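Local coordinates for protein putative oxidoreductase with NAD(P)-binding Rossmann-fold domain (Clostridium difficile, PDB 3UUW) that probably binds NAD(P) through a Rossmann-fold domain and acts as a dehydrogenase of the Gfo/Idh/MocA family, its substrate not being known, at residues 25-30 against 52-57; 96-101 against 295-300; 162-167 against 302-307. All coordinates share one frame; numbering follows the deposited sequence.

Interaction 1. Residues 25-30 against 52-57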
ATOM      1  N   ILE A  25     -30.683   1.817   5.469  1.00 20.27           N
ATOM      2  CA  ILE A  25     -31.017   2.607   4.273  1.00 22.27           C
ATOM      3  C   ILE A  25     -32.529   2.818   4.111  1.00 21.06           C
ATOM      4  O   ILE A  25     -32.983   3.945   3.786  1.00 20.60           O
ATOM      5  CB  ILE A  25     -30.360   2.035   3.000  1.00 25.67           C
ATOM      6  CG1 ILE A  25     -30.596   0.545   2.883  1.00 26.89           C
ATOM      7  CG2 ILE A  25     -28.888   2.335   3.013  1.00 31.27           C
ATOM      8  CD1 ILE A  25     -29.729  -0.172   1.825  1.00 29.23           C
ATOM      9  N   LEU A  26     -33.321   1.778   4.374  1.00 20.47           N
ATOM     10  CA  LEU A  26     -34.744   1.843   4.103  1.00 19.26           C
ATOM     11  C   LEU A  26     -35.518   2.662   5.122  1.00 19.26           C
ATOM     12  O   LEU A  26     -36.606   3.130   4.817  1.00 18.45           O
ATOM     13  CB  LEU A  26     -35.339   0.436   3.973  1.00 19.27           C
ATOM     14  CG  LEU A  26     -34.840  -0.366   2.770  1.00 19.12           C
ATOM     15  CD1 LEU A  26     -35.381  -1.781   2.864  1.00 23.52           C
ATOM     16  CD2 LEU A  26     -35.232   0.324   1.425  1.00 20.40           C
ATOM     17  N   THR A  27     -34.949   2.855   6.315  1.00 19.21           N
ATOM     18  CA  THR A  27     -35.614   3.649   7.336  1.00 19.58           C
ATOM     19  C   THR A  27     -35.560   5.142   7.054  1.00 22.18           C
ATOM     20  O   THR A  27     -36.257   5.902   7.736  1.00 22.85           O
ATOM     21  CB  THR A  27     -35.102   3.321   8.748  1.00 19.47           C
ATOM     22  OG1 THR A  27     -33.692   3.501   8.786  1.00 20.52           O
ATOM     23  CG2 THR A  27     -35.474   1.874   9.122  1.00 19.99           C
ATOM     24  N   LYS A  28     -34.711   5.554   6.090  1.00 21.77           N
ATOM     25  CA  LYS A  28     -34.737   6.908   5.518  1.00 22.08           C
ATOM     26  C   LYS A  28     -35.624   6.707   4.284  1.00 21.96           C
ATOM     27  O   LYS A  28     -35.161   6.431   3.158  1.00 20.76           O
ATOM     28  CB  LYS A  28     -33.343   7.404   5.164  1.00 23.10           C
ATOM     29  CG  LYS A  28     -33.328   8.818   4.652  1.00 26.73           C
ATOM     30  CD  LYS A  28     -31.933   9.240   4.276  1.00 28.98           C
ATOM     31  CE  LYS A  28     -31.925  10.661   3.827  1.00 35.43           C
ATOM     32  NZ  LYS A  28     -32.318  11.575   4.917  1.00 41.46           N
ATOM     33  N   SER A  29     -36.920   6.776   4.532  1.00 21.08           N
ATOM     34  CA  SER A  29     -37.908   6.314   3.571  1.00 20.40           C
ATOM     35  C   SER A  29     -38.320   7.411   2.620  1.00 21.84           C
ATOM     36  O   SER A  29     -39.379   7.986   2.770  1.00 24.08           O
ATOM     37  CB  SER A  29     -39.099   5.745   4.342  1.00 20.37           C
ATOM     38  OG  SER A  29     -38.655   4.800   5.335  1.00 19.80           O
ATOM     39  N   GLU A  30     -37.465   7.687   1.644  1.00 21.15           N
ATOM     40  CA  GLU A  30     -37.662   8.815   0.715  1.00 23.13           C
ATOM     41  C   GLU A  30     -38.617   8.557  -0.447  1.00 24.15           C
ATOM     42  O   GLU A  30     -39.385   9.452  -0.839  1.00 27.23           O
ATOM     43  CB  GLU A  30     -36.307   9.258   0.134  1.00 24.22           C
ATOM     44  CG  GLU A  30     -35.298   9.778   1.130  1.00 28.67           C
ATOM     45  CD  GLU A  30     -34.003  10.266   0.466  1.00 35.34           C
ATOM     46  OE1 GLU A  30     -33.571  11.395   0.767  1.00 40.49           O
ATOM     47  OE2 GLU A  30     -33.425   9.535  -0.372  1.00 37.54           O
ATOM     48  N   TYR A  52     -37.215   2.655  15.292  1.00 22.93           N
ATOM     49  CA  TYR A  52     -37.343   3.367  14.022  1.00 21.59           C
ATOM     50  C   TYR A  52     -38.701   4.020  13.759  1.00 21.96           C
ATOM     51  O   TYR A  52     -38.912   4.590  12.670  1.00 23.15           O
ATOM     52  CB  TYR A  52     -37.067   2.418  12.883  1.00 20.24           C
ATOM     53  CG  TYR A  52     -35.637   1.991  12.707  1.00 21.21           C
ATOM     54  CD1 TYR A  52     -34.682   2.897  12.297  1.00 22.53           C
ATOM     55  CD2 TYR A  52     -35.261   0.661  12.877  1.00 21.92           C
ATOM     56  CE1 TYR A  52     -33.378   2.515  12.094  1.00 21.46           C
ATOM     57  CE2 TYR A  52     -33.958   0.258  12.662  1.00 23.37           C
ATOM     58  CZ  TYR A  52     -33.020   1.194  12.263  1.00 25.11           C
ATOM     59  OH  TYR A  52     -31.713   0.828  12.050  1.00 26.34           O
ATOM     60  N   ARG A  53     -39.610   3.929  14.732  1.00 22.40           N
ATOM     61  CA  ARG A  53     -40.946   4.509  14.625  1.00 22.87           C
ATOM     62  C   ARG A  53     -41.724   3.924  13.461  1.00 23.12           C
ATOM     63  O   ARG A  53     -42.399   4.638  12.719  1.00 25.43           O
ATOM     64  CB  ARG A  53     -40.891   6.033  14.535  1.00 22.96           C
ATOM     65  CG  ARG A  53     -40.304   6.705  15.789  1.00 23.23           C
ATOM     66  CD  ARG A  53     -39.776   8.133  15.465  1.00 25.18           C
ATOM     67  NE  ARG A  53     -38.757   8.050  14.425  1.00 24.01           N
ATOM     68  CZ  ARG A  53     -37.485   7.702  14.621  1.00 25.05           C
ATOM     69  NH1 ARG A  53     -37.028   7.428  15.838  1.00 23.63           N
ATOM     70  NH2 ARG A  53     -36.666   7.612  13.579  1.00 25.69           N
ATOM     71  N   ILE A  54     -41.603   2.615  13.324  1.00 24.44           N
ATOM     72  CA  ILE A  54     -42.293   1.845  12.315  1.00 23.25           C
ATOM     73  C   ILE A  54     -43.395   1.070  13.031  1.00 24.06           C
ATOM     74  O   ILE A  54     -43.236   0.680  14.190  1.00 24.19           O
ATOM     75  CB  ILE A  54     -41.347   0.843  11.612  1.00 24.15           C
ATOM     76  CG1 ILE A  54     -40.224   1.569  10.866  1.00 25.69           C
ATOM     77  CG2 ILE A  54     -42.109   0.023  10.585  1.00 23.82           C
ATOM     78  CD1 ILE A  54     -39.127   0.630  10.364  1.00 29.92           C
ATOM     79  N   MET A  55     -44.495   0.844  12.329  0.60 23.74           N
ATOM     80  CA  MET A  55     -45.628   0.111  12.883  0.60 24.72           C
ATOM     81  C   MET A  55     -45.326  -1.387  12.886  0.60 23.37           C
ATOM     82  O   MET A  55     -45.005  -1.949  11.846  0.60 22.10           O
ATOM     83  CB  MET A  55     -46.875   0.377  12.034  0.60 25.69           C
ATOM     84  CG  MET A  55     -48.132  -0.347  12.493  0.60 29.17           C
ATOM     85  SD  MET A  55     -48.696   0.168  14.126  0.60 34.05           S
ATOM     86  CE  MET A  55     -49.052   1.896  13.825  0.60 35.96           C
ATOM     87  N   PRO A  56     -45.402  -2.037  14.060  1.00 23.86           N
ATOM     88  CA  PRO A  56     -45.225  -3.495  14.088  1.00 23.36           C
ATOM     89  C   PRO A  56     -46.510  -4.209  13.660  1.00 23.51           C
ATOM     90  O   PRO A  56     -47.621  -3.782  14.035  1.00 26.02           O
ATOM     91  CB  PRO A  56     -44.925  -3.792  15.551  1.00 24.91           C
ATOM     92  CG  PRO A  56     -45.578  -2.701  16.308  1.00 25.20           C
ATOM     93  CD  PRO A  56     -45.591  -1.480  15.411  1.00 24.26           C
ATOM     94  N   PHE A  57     -46.364  -5.283  12.893  1.00 23.49           N
ATOM     95  CA  PHE A  57     -47.497  -6.110  12.467  1.00 24.34           C
ATOM     96  C   PHE A  57     -47.392  -7.500  13.108  1.00 26.39           C
ATOM     97  O   PHE A  57     -46.303  -7.981  13.412  1.00 24.74           O
ATOM     98  CB  PHE A  57     -47.571  -6.202  10.941  1.00 24.63           C
ATOM     99  CG  PHE A  57     -48.235  -5.010  10.285  1.00 25.22           C
ATOM    100  CD1 PHE A  57     -47.611  -3.775  10.252  1.00 24.41           C
ATOM    101  CD2 PHE A  57     -49.494  -5.129   9.716  1.00 26.73           C
ATOM    102  CE1 PHE A  57     -48.228  -2.678   9.659  1.00 24.85           C
ATOM    103  CE2 PHE A  57     -50.118  -4.038   9.116  1.00 27.35           C
ATOM    104  CZ  PHE A  57     -49.488  -2.811   9.089  1.00 25.78           C
TER
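Thr27 lies against one face of the Tyr52 ring, and this single pairing accounts for most of the contact between 25-30 and 52-57. From the start of its side chain the threonine is already in touch: CB of Thr27 is 3.6 Å from CD1 of Tyr52. Beyond CB the two branches part company. With chi1 at 56°, Thr27 OG1 is tucked between the backbone N and the carbonyl carbon; it grazes CE1 of Tyr52 at 3.5 Å, while its hydrogen bond goes to the carbonyl of Leu23, in the last turns of helix 16-26. The methyl makes the main approach. CG2 of Thr27 sits 3.6 Å from the Tyr52 ring centroid and 17° off the normal, a CH-pi contact over the face, displaced toward the CD1 rim. Thr27 CG2 also meets CD1 of Ile54 at 4.1 Å, bridging ring and aliphatic chain. Between Tyr52 and Ile54, Arg53 closes the preceding helix in a Schellman motif, with positive phi, and its guanidinium bonds to Thr27 O and Ser29 OG of a second subunit, so the buried packing lies beside a subunit interface. In the Rossmann-fold domain the contact joins the C-terminal end of helix 16-26 and what follows it to the end of helix 42-52, and both Thr27 and Ile54 rest on Phe34 of strand 33-38, an edge strand of the parallel sheet within the chain.

Interaction 2. Residues 96-101 against 295-300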
ATOM      1  N   ASP A  96     -33.230 -11.876   0.080  1.00 18.47           N
ATOM      2  CA  ASP A  96     -31.809 -12.213   0.066  1.00 20.23           C
ATOM      3  C   ASP A  96     -31.576 -13.548  -0.621  1.00 20.07           C
ATOM      4  O   ASP A  96     -32.484 -14.402  -0.699  1.00 21.59           O
ATOM      5  CB  ASP A  96     -31.235 -12.235   1.464  1.00 21.97           C
ATOM      6  CG  ASP A  96     -30.976 -10.840   1.973  1.00 25.40           C
ATOM      7  OD1 ASP A  96     -30.196 -10.082   1.310  1.00 26.31           O
ATOM      8  OD2 ASP A  96     -31.549 -10.499   3.015  1.00 28.78           O
ATOM      9  N   LYS A  97     -30.364 -13.716  -1.139  1.00 19.64           N
ATOM     10  CA  LYS A  97     -29.997 -14.943  -1.818  1.00 20.93           C
ATOM     11  C   LYS A  97     -29.891 -16.088  -0.820  1.00 20.76           C
ATOM     12  O   LYS A  97     -29.668 -15.850   0.375  1.00 22.97           O
ATOM     13  CB  LYS A  97     -28.692 -14.766  -2.623  1.00 21.12           C
ATOM     14  CG  LYS A  97     -27.461 -14.120  -1.936  1.00 25.24           C
ATOM     15  CD  LYS A  97     -26.816 -14.987  -0.859  1.00 31.21           C
ATOM     16  CE  LYS A  97     -27.152 -14.492   0.520  1.00 32.53           C
ATOM     17  NZ  LYS A  97     -26.692 -15.414   1.581  1.00 31.96           N
ATOM     18  N   PRO A  98     -30.140 -17.323  -1.268  1.00 20.25           N
ATOM     19  CA  PRO A  98     -30.646 -17.699  -2.589  1.00 19.48           C
ATOM     20  C   PRO A  98     -32.176 -17.562  -2.590  1.00 19.14           C
ATOM     21  O   PRO A  98     -32.796 -17.448  -1.522  1.00 18.73           O
ATOM     22  CB  PRO A  98     -30.236 -19.159  -2.690  1.00 20.44           C
ATOM     23  CG  PRO A  98     -30.386 -19.652  -1.317  1.00 21.32           C
ATOM     24  CD  PRO A  98     -29.947 -18.512  -0.422  1.00 21.22           C
ATOM     25  N   LEU A  99     -32.783 -17.583  -3.760  1.00 18.88           N
ATOM     26  CA  LEU A  99     -34.237 -17.423  -3.886  1.00 17.60           C
ATOM     27  C   LEU A  99     -34.970 -18.424  -2.982  1.00 19.48           C
ATOM     28  O   LEU A  99     -35.752 -18.037  -2.110  1.00 18.83           O
ATOM     29  CB  LEU A  99     -34.638 -17.625  -5.338  1.00 16.91           C
ATOM     30  CG  LEU A  99     -36.122 -17.536  -5.687  1.00 17.33           C
ATOM     31  CD1 LEU A  99     -36.771 -16.311  -5.030  1.00 16.83           C
ATOM     32  CD2 LEU A  99     -36.319 -17.489  -7.207  1.00 16.83           C
ATOM     33  N   ALA A 100     -34.696 -19.706  -3.179  1.00 18.92           N
ATOM     34  CA  ALA A 100     -35.284 -20.745  -2.351  1.00 20.24           C
ATOM     35  C   ALA A 100     -34.264 -21.856  -2.058  1.00 20.94           C
ATOM     36  O   ALA A 100     -33.156 -21.856  -2.594  1.00 19.20           O
ATOM     37  CB  ALA A 100     -36.549 -21.294  -3.026  1.00 18.50           C
ATOM     38  N   SER A 101     -34.621 -22.798  -1.189  1.00 21.39           N
ATOM     39  CA  SER A 101     -33.696 -23.871  -0.845  1.00 22.64           C
ATOM     40  C   SER A 101     -33.201 -24.666  -2.061  1.00 21.80           C
ATOM     41  O   SER A 101     -32.055 -25.160  -2.084  1.00 22.16           O
ATOM     42  CB  SER A 101     -34.363 -24.808   0.163  1.00 24.39           C
ATOM     43  OG  SER A 101     -34.704 -24.095   1.342  1.00 28.52           O
ATOM     44  N   LYS A 295     -29.363 -18.678 -11.694  1.00 18.13           N
ATOM     45  CA  LYS A 295     -28.337 -19.303 -12.525  1.00 18.76           C
ATOM     46  C   LYS A 295     -27.082 -19.687 -11.739  1.00 18.33           C
ATOM     47  O   LYS A 295     -26.508 -20.738 -11.996  1.00 18.40           O
ATOM     48  CB  LYS A 295     -28.004 -18.478 -13.755  1.00 22.20           C
ATOM     49  CG  LYS A 295     -27.376 -17.186 -13.574  1.00 25.07           C
ATOM     50  CD  LYS A 295     -26.983 -16.720 -15.015  1.00 30.20           C
ATOM     51  CE  LYS A 295     -26.272 -15.436 -15.053  1.00 35.41           C
ATOM     52  NZ  LYS A 295     -26.081 -15.032 -16.489  1.00 35.90           N
ATOM     53  N   ALA A 296     -26.652 -18.836 -10.800  1.00 16.98           N
ATOM     54  CA  ALA A 296     -25.514 -19.179  -9.952  1.00 15.49           C
ATOM     55  C   ALA A 296     -25.871 -20.403  -9.079  1.00 16.99           C
ATOM     56  O   ALA A 296     -25.075 -21.349  -8.921  1.00 17.42           O
ATOM     57  CB  ALA A 296     -25.105 -17.991  -9.075  1.00 15.05           C
ATOM     58  N   GLN A 297     -27.083 -20.405  -8.533  1.00 16.19           N
ATOM     59  CA  GLN A 297     -27.523 -21.518  -7.698  1.00 16.70           C
ATOM     60  C   GLN A 297     -27.582 -22.842  -8.470  1.00 16.09           C
ATOM     61  O   GLN A 297     -27.212 -23.888  -7.942  1.00 18.31           O
ATOM     62  CB  GLN A 297     -28.872 -21.214  -7.075  1.00 16.56           C
ATOM     63  CG  GLN A 297     -29.258 -22.183  -5.968  1.00 17.43           C
ATOM     64  CD  GLN A 297     -30.593 -21.830  -5.355  1.00 17.98           C
ATOM     65  OE1 GLN A 297     -31.241 -20.862  -5.773  1.00 17.36           O
ATOM     66  NE2 GLN A 297     -31.025 -22.627  -4.379  1.00 17.98           N
ATOM     67  N   ARG A 298     -28.011 -22.759  -9.721  1.00 16.75           N
ATOM     68  CA  ARG A 298     -28.081 -23.917 -10.598  1.00 17.27           C
ATOM     69  C   ARG A 298     -26.685 -24.500 -10.785  1.00 18.38           C
ATOM     70  O   ARG A 298     -26.503 -25.713 -10.710  1.00 19.77           O
ATOM     71  CB  ARG A 298     -28.703 -23.518 -11.943  1.00 16.84           C
ATOM     72  CG  ARG A 298     -29.031 -24.658 -12.828  1.00 19.40           C
ATOM     73  CD  ARG A 298     -29.464 -24.164 -14.221  1.00 23.39           C
ATOM     74  NE  ARG A 298     -30.683 -23.363 -14.178  1.00 22.10           N
ATOM     75  CZ  ARG A 298     -31.913 -23.843 -13.976  1.00 23.08           C
ATOM     76  NH1 ARG A 298     -32.124 -25.145 -13.795  1.00 24.35           N
ATOM     77  NH2 ARG A 298     -32.948 -23.008 -13.968  1.00 24.30           N
ATOM     78  N   LEU A 299     -25.688 -23.643 -10.978  1.00 18.33           N
ATOM     79  CA  LEU A 299     -24.339 -24.117 -11.155  1.00 19.34           C
ATOM     80  C   LEU A 299     -23.860 -24.780  -9.875  1.00 18.55           C
ATOM     81  O   LEU A 299     -23.237 -25.843  -9.908  1.00 20.72           O
ATOM     82  CB  LEU A 299     -23.423 -22.964 -11.568  1.00 19.92           C
ATOM     83  CG  LEU A 299     -21.960 -23.281 -11.845  1.00 22.43           C
ATOM     84  CD1 LEU A 299     -21.848 -24.488 -12.756  1.00 25.72           C
ATOM     85  CD2 LEU A 299     -21.300 -22.056 -12.467  1.00 24.14           C
ATOM     86  N   LEU A 300     -24.183 -24.181  -8.733  1.00 18.40           N
ATOM     87  CA  LEU A 300     -23.801 -24.763  -7.436  1.00 18.62           C
ATOM     88  C   LEU A 300     -24.466 -26.108  -7.141  1.00 20.93           C
ATOM     89  O   LEU A 300     -23.838 -26.992  -6.557  1.00 21.30           O
ATOM     90  CB  LEU A 300     -24.067 -23.778  -6.300  1.00 19.07           C
ATOM     91  CG  LEU A 300     -23.158 -22.544  -6.310  1.00 22.12           C
ATOM     92  CD1 LEU A 300     -23.588 -21.539  -5.260  1.00 24.80           C
ATOM     93  CD2 LEU A 300     -21.710 -22.965  -6.101  1.00 24.17           C
TER
HETATM   94  O   HOH W   1     -30.851 -18.052  -5.987  1.00 17.57           O
HETATM   95  O   HOH W   2     -33.999 -21.048  -5.751  1.00 16.14           O
HETATM   96  O   HOH W   3     -29.880 -25.306  -3.816  1.00 23.46           O
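Gln297 reaches from its helix to the loop 96-101 with its primary amide, and the closest part of the contact is a direct bond from NE2 to the carbonyl oxygen of Ala100, 2.9 Å long with an N-H...O angle of 158°. The acceptor lies near the amide plane of Gln297, though the donor is tilted 20° from the carbonyl plane. CG stands anti to the backbone N (chi1 -168°) and the chain continues extended, which carries the amide across to the loop. There Gln297 OE1 packs on Pro98 CB at 3.7 Å. A cis peptide precedes this proline, and Asp96-Lys97-Pro98 probably matches the Glu-Lys-Pro motif of Gfo/Idh/MocA relatives. The looser part is built with water. One water accepts from Leu99 N and donates to Gln297 OE1 at 2.8 Å, a second links Ala100 N to the same oxygen, and a third joins Gln297 NE2 to Ser101 O. The loop connects strand 92-95 of the Rossmann sheet to helix 103-116, whose Val103 touches Gln297. Pro98 rests on Ile165 of helix 160-179 and Leu300 on Tyr168, so helix 295-305 packs against both this loop and helix 160-179.

Interaction 3. Residues 162-167 against 302-307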
ATOM      1  N   SER A 162     -24.522 -26.074   2.360  1.00 31.20           N
ATOM      2  CA  SER A 162     -25.140 -24.873   2.927  1.00 31.24           C
ATOM      3  C   SER A 162     -24.232 -23.658   2.732  1.00 30.40           C
ATOM      4  O   SER A 162     -24.674 -22.600   2.312  1.00 28.58           O
ATOM      5  CB  SER A 162     -25.417 -25.078   4.413  1.00 32.97           C
ATOM      6  OG  SER A 162     -26.215 -26.221   4.593  1.00 38.00           O
ATOM      7  N   THR A 163     -22.953 -23.825   3.030  1.00 29.01           N
ATOM      8  CA  THR A 163     -21.983 -22.740   2.861  1.00 26.53           C
ATOM      9  C   THR A 163     -21.834 -22.335   1.382  1.00 24.01           C
ATOM     10  O   THR A 163     -21.751 -21.165   1.052  1.00 22.38           O
ATOM     11  CB  THR A 163     -20.629 -23.145   3.466  1.00 26.43           C
ATOM     12  OG1 THR A 163     -20.841 -23.616   4.804  1.00 29.29           O
ATOM     13  CG2 THR A 163     -19.672 -21.977   3.497  1.00 24.89           C
ATOM     14  N   LEU A 164     -21.840 -23.311   0.477  1.00 22.38           N
ATOM     15  CA  LEU A 164     -21.746 -22.978  -0.932  1.00 21.93           C
ATOM     16  C   LEU A 164     -22.927 -22.100  -1.404  1.00 22.67           C
ATOM     17  O   LEU A 164     -22.720 -21.064  -1.996  1.00 20.21           O
ATOM     18  CB  LEU A 164     -21.663 -24.248  -1.777  1.00 22.06           C
ATOM     19  CG  LEU A 164     -20.385 -25.080  -1.672  1.00 21.25           C
ATOM     20  CD1 LEU A 164     -20.497 -26.313  -2.569  1.00 24.74           C
ATOM     21  CD2 LEU A 164     -19.116 -24.259  -2.011  1.00 19.33           C
ATOM     22  N   ILE A 165     -24.143 -22.532  -1.079  0.50 23.57           N
ATOM     23  CA  ILE A 165     -25.357 -21.846  -1.498  0.50 24.41           C
ATOM     24  C   ILE A 165     -25.541 -20.487  -0.829  0.50 24.96           C
ATOM     25  O   ILE A 165     -26.105 -19.569  -1.420  0.50 25.20           O
ATOM     26  CB  ILE A 165     -26.603 -22.721  -1.201  0.50 25.57           C
ATOM     27  CG1 ILE A 165     -26.545 -24.021  -2.002  0.50 26.43           C
ATOM     28  CG2 ILE A 165     -27.862 -21.980  -1.569  0.50 26.51           C
ATOM     29  CD1 ILE A 165     -26.609 -23.800  -3.498  0.50 25.98           C
ATOM     30  N   ASP A 166     -25.028 -20.371   0.390  1.00 26.13           N
ATOM     31  CA  ASP A 166     -25.185 -19.184   1.232  1.00 27.54           C
ATOM     32  C   ASP A 166     -24.132 -18.113   0.978  1.00 27.08           C
ATOM     33  O   ASP A 166     -24.434 -16.922   1.043  1.00 27.93           O
ATOM     34  CB  ASP A 166     -25.108 -19.601   2.704  1.00 30.54           C
ATOM     35  CG  ASP A 166     -25.482 -18.484   3.657  1.00 35.73           C
ATOM     36  OD1 ASP A 166     -26.543 -17.846   3.456  1.00 39.49           O
ATOM     37  OD2 ASP A 166     -24.725 -18.267   4.631  1.00 41.46           O
ATOM     38  N   ASP A 167     -22.896 -18.531   0.703  1.00 25.69           N
ATOM     39  CA  ASP A 167     -21.801 -17.578   0.573  1.00 25.25           C
ATOM     40  C   ASP A 167     -21.006 -17.682  -0.722  1.00 21.69           C
ATOM     41  O   ASP A 167     -20.763 -16.669  -1.369  1.00 22.55           O
ATOM     42  CB  ASP A 167     -20.871 -17.682   1.765  1.00 25.74           C
ATOM     43  CG  ASP A 167     -20.038 -16.415   1.971  1.00 30.53           C
ATOM     44  OD1 ASP A 167     -20.227 -15.420   1.228  1.00 38.67           O
ATOM     45  OD2 ASP A 167     -19.185 -16.413   2.881  1.00 38.67           O
ATOM     46  N   LYS A 302     -25.244 -28.297  -9.384  1.00 24.33           N
ATOM     47  CA  LYS A 302     -24.489 -29.232 -10.220  1.00 26.70           C
ATOM     48  C   LYS A 302     -23.185 -29.643  -9.511  1.00 27.28           C
ATOM     49  O   LYS A 302     -22.830 -30.824  -9.456  1.00 28.76           O
ATOM     50  CB  LYS A 302     -24.276 -28.576 -11.575  1.00 27.75           C
ATOM     51  CG  LYS A 302     -23.603 -29.380 -12.680  1.00 34.21           C
ATOM     52  CD  LYS A 302     -24.194 -28.937 -14.038  1.00 38.72           C
ATOM     53  CE  LYS A 302     -23.152 -28.733 -15.101  1.00 41.72           C
ATOM     54  NZ  LYS A 302     -22.508 -27.397 -14.901  1.00 43.48           N
ATOM     55  N   ILE A 303     -22.499 -28.666  -8.922  1.00 25.71           N
ATOM     56  CA  ILE A 303     -21.288 -28.930  -8.170  1.00 26.10           C
ATOM     57  C   ILE A 303     -21.583 -29.820  -6.949  1.00 26.30           C
ATOM     58  O   ILE A 303     -20.897 -30.834  -6.710  1.00 26.67           O
ATOM     59  CB  ILE A 303     -20.658 -27.601  -7.718  1.00 25.26           C
ATOM     60  CG1 ILE A 303     -20.137 -26.830  -8.924  1.00 24.41           C
ATOM     61  CG2 ILE A 303     -19.554 -27.839  -6.733  1.00 26.93           C
ATOM     62  CD1 ILE A 303     -19.865 -25.377  -8.614  1.00 23.56           C
ATOM     63  N   ILE A 304     -22.596 -29.445  -6.176  1.00 25.97           N
ATOM     64  CA  ILE A 304     -22.997 -30.212  -5.001  1.00 27.38           C
ATOM     65  C   ILE A 304     -23.374 -31.665  -5.370  1.00 28.92           C
ATOM     66  O   ILE A 304     -22.960 -32.619  -4.695  1.00 29.25           O
ATOM     67  CB  ILE A 304     -24.157 -29.525  -4.261  1.00 27.27           C
ATOM     68  CG1 ILE A 304     -23.659 -28.225  -3.603  1.00 25.93           C
ATOM     69  CG2 ILE A 304     -24.749 -30.468  -3.199  1.00 28.84           C
ATOM     70  CD1 ILE A 304     -24.759 -27.248  -3.222  1.00 27.27           C
ATOM     71  N   ASN A 305     -24.103 -31.823  -6.461  1.00 29.32           N
ATOM     72  CA  ASN A 305     -24.527 -33.166  -6.905  1.00 32.34           C
ATOM     73  C   ASN A 305     -23.399 -34.037  -7.467  1.00 33.60           C
ATOM     74  O   ASN A 305     -23.540 -35.269  -7.549  1.00 34.55           O
ATOM     75  CB  ASN A 305     -25.675 -33.044  -7.905  1.00 33.52           C
ATOM     76  CG  ASN A 305     -26.985 -32.606  -7.238  1.00 36.20           C
ATOM     77  OD1 ASN A 305     -27.251 -32.947  -6.081  1.00 43.14           O
ATOM     78  ND2 ASN A 305     -27.806 -31.858  -7.970  1.00 38.31           N
ATOM     79  N   SER A 306     -22.283 -33.416  -7.839  1.00 33.79           N
ATOM     80  CA  SER A 306     -21.131 -34.144  -8.369  1.00 35.56           C
ATOM     81  C   SER A 306     -20.258 -34.707  -7.252  1.00 37.43           C
ATOM     82  O   SER A 306     -19.324 -35.456  -7.531  1.00 37.78           O
ATOM     83  CB  SER A 306     -20.280 -33.247  -9.273  1.00 35.12           C
ATOM     84  OG  SER A 306     -19.535 -32.312  -8.505  1.00 34.59           O
ATOM     85  N   VAL A 307     -20.558 -34.344  -6.002  1.00 39.25           N
ATOM     86  CA  VAL A 307     -19.787 -34.802  -4.844  1.00 41.34           C
ATOM     87  C   VAL A 307     -20.223 -36.202  -4.442  1.00 44.98           C
ATOM     88  O   VAL A 307     -21.334 -36.393  -3.941  1.00 45.92           O
ATOM     89  CB  VAL A 307     -19.967 -33.863  -3.629  1.00 41.26           C
ATOM     90  CG1 VAL A 307     -19.247 -34.422  -2.405  1.00 41.02           C
ATOM     91  CG2 VAL A 307     -19.469 -32.456  -3.960  1.00 38.56           C
TER
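Ile304 meets Leu164 and Ile165 with two successive carbons of its longer branch, and these aliphatic touches carry most of the contact between 162-167 and 302-307. Along the second segment, helix 295-305 is in its last turns. Ile303 points its CB toward the other helix, yet its side chain stops short of it; it packs instead on Ile185 and Glu188 of strand 184-192 and on His203 of strand 198-206. Ile304 follows as the residue that enters the interface. Its CG1 is anti to the carbonyl carbon, beside the backbone N (chi1 -69°), and chi2 of 162° extends the branch further. CG1 of Ile304 lies 3.8 Å from CD1 of Leu164, the two side chains running past each other in opposite directions. One bond farther out, CD1 of Ile304 is 3.9 Å from CG1 of Ile165 in the conformer described, one of two modelled for Ile165, and these chains cross at about a right angle. The CB of Ile165 does not aim at the other helix; chi1 sets CG1 beside Ile304, and chi2 of -64° turns CD1 of Ile165 back to 3.9 Å from CD1 of Ile304. Near the helix end the hydroxyl of Ser306 donates to Ile303 O at 2.7 Å, an oxygen that also accepts from Ser306 N, so one carbonyl is gripped twice by the same residue. Val307 then turns to Phe160 and to Leu190 of strand 184-192. The opposing segment contains a wider pi-type turn at 164-167 and belongs to helix 160-179. Leu164 also packs on Leu198 and Val201 of strand 198-206, so helices 160-179 and 295-305 lie side by side against strands 184-192 and 198-206 at one edge of the mixed sheet.

Interaction 1 stands apart in the Rossmann domain, its centre 29 Å from that of interaction 2 and 35 Å from that of interaction 3. Its touching residues are buried and it adjoins a subunit interface, whereas no other chain touches the other two. Interactions 2 and 3 share helix 295-305 and meet directly: Lys97 NZ forms a salt bridge with Asp166 OD1 at 3.1 Å. Leu300 also packs against 162-167. Chemistry follows place. A methyl on an aromatic face marks interaction 1, an amide with waters links loop to helix in the buried interaction 2, and the partly buried interaction 3 is purely aliphatic helix packing.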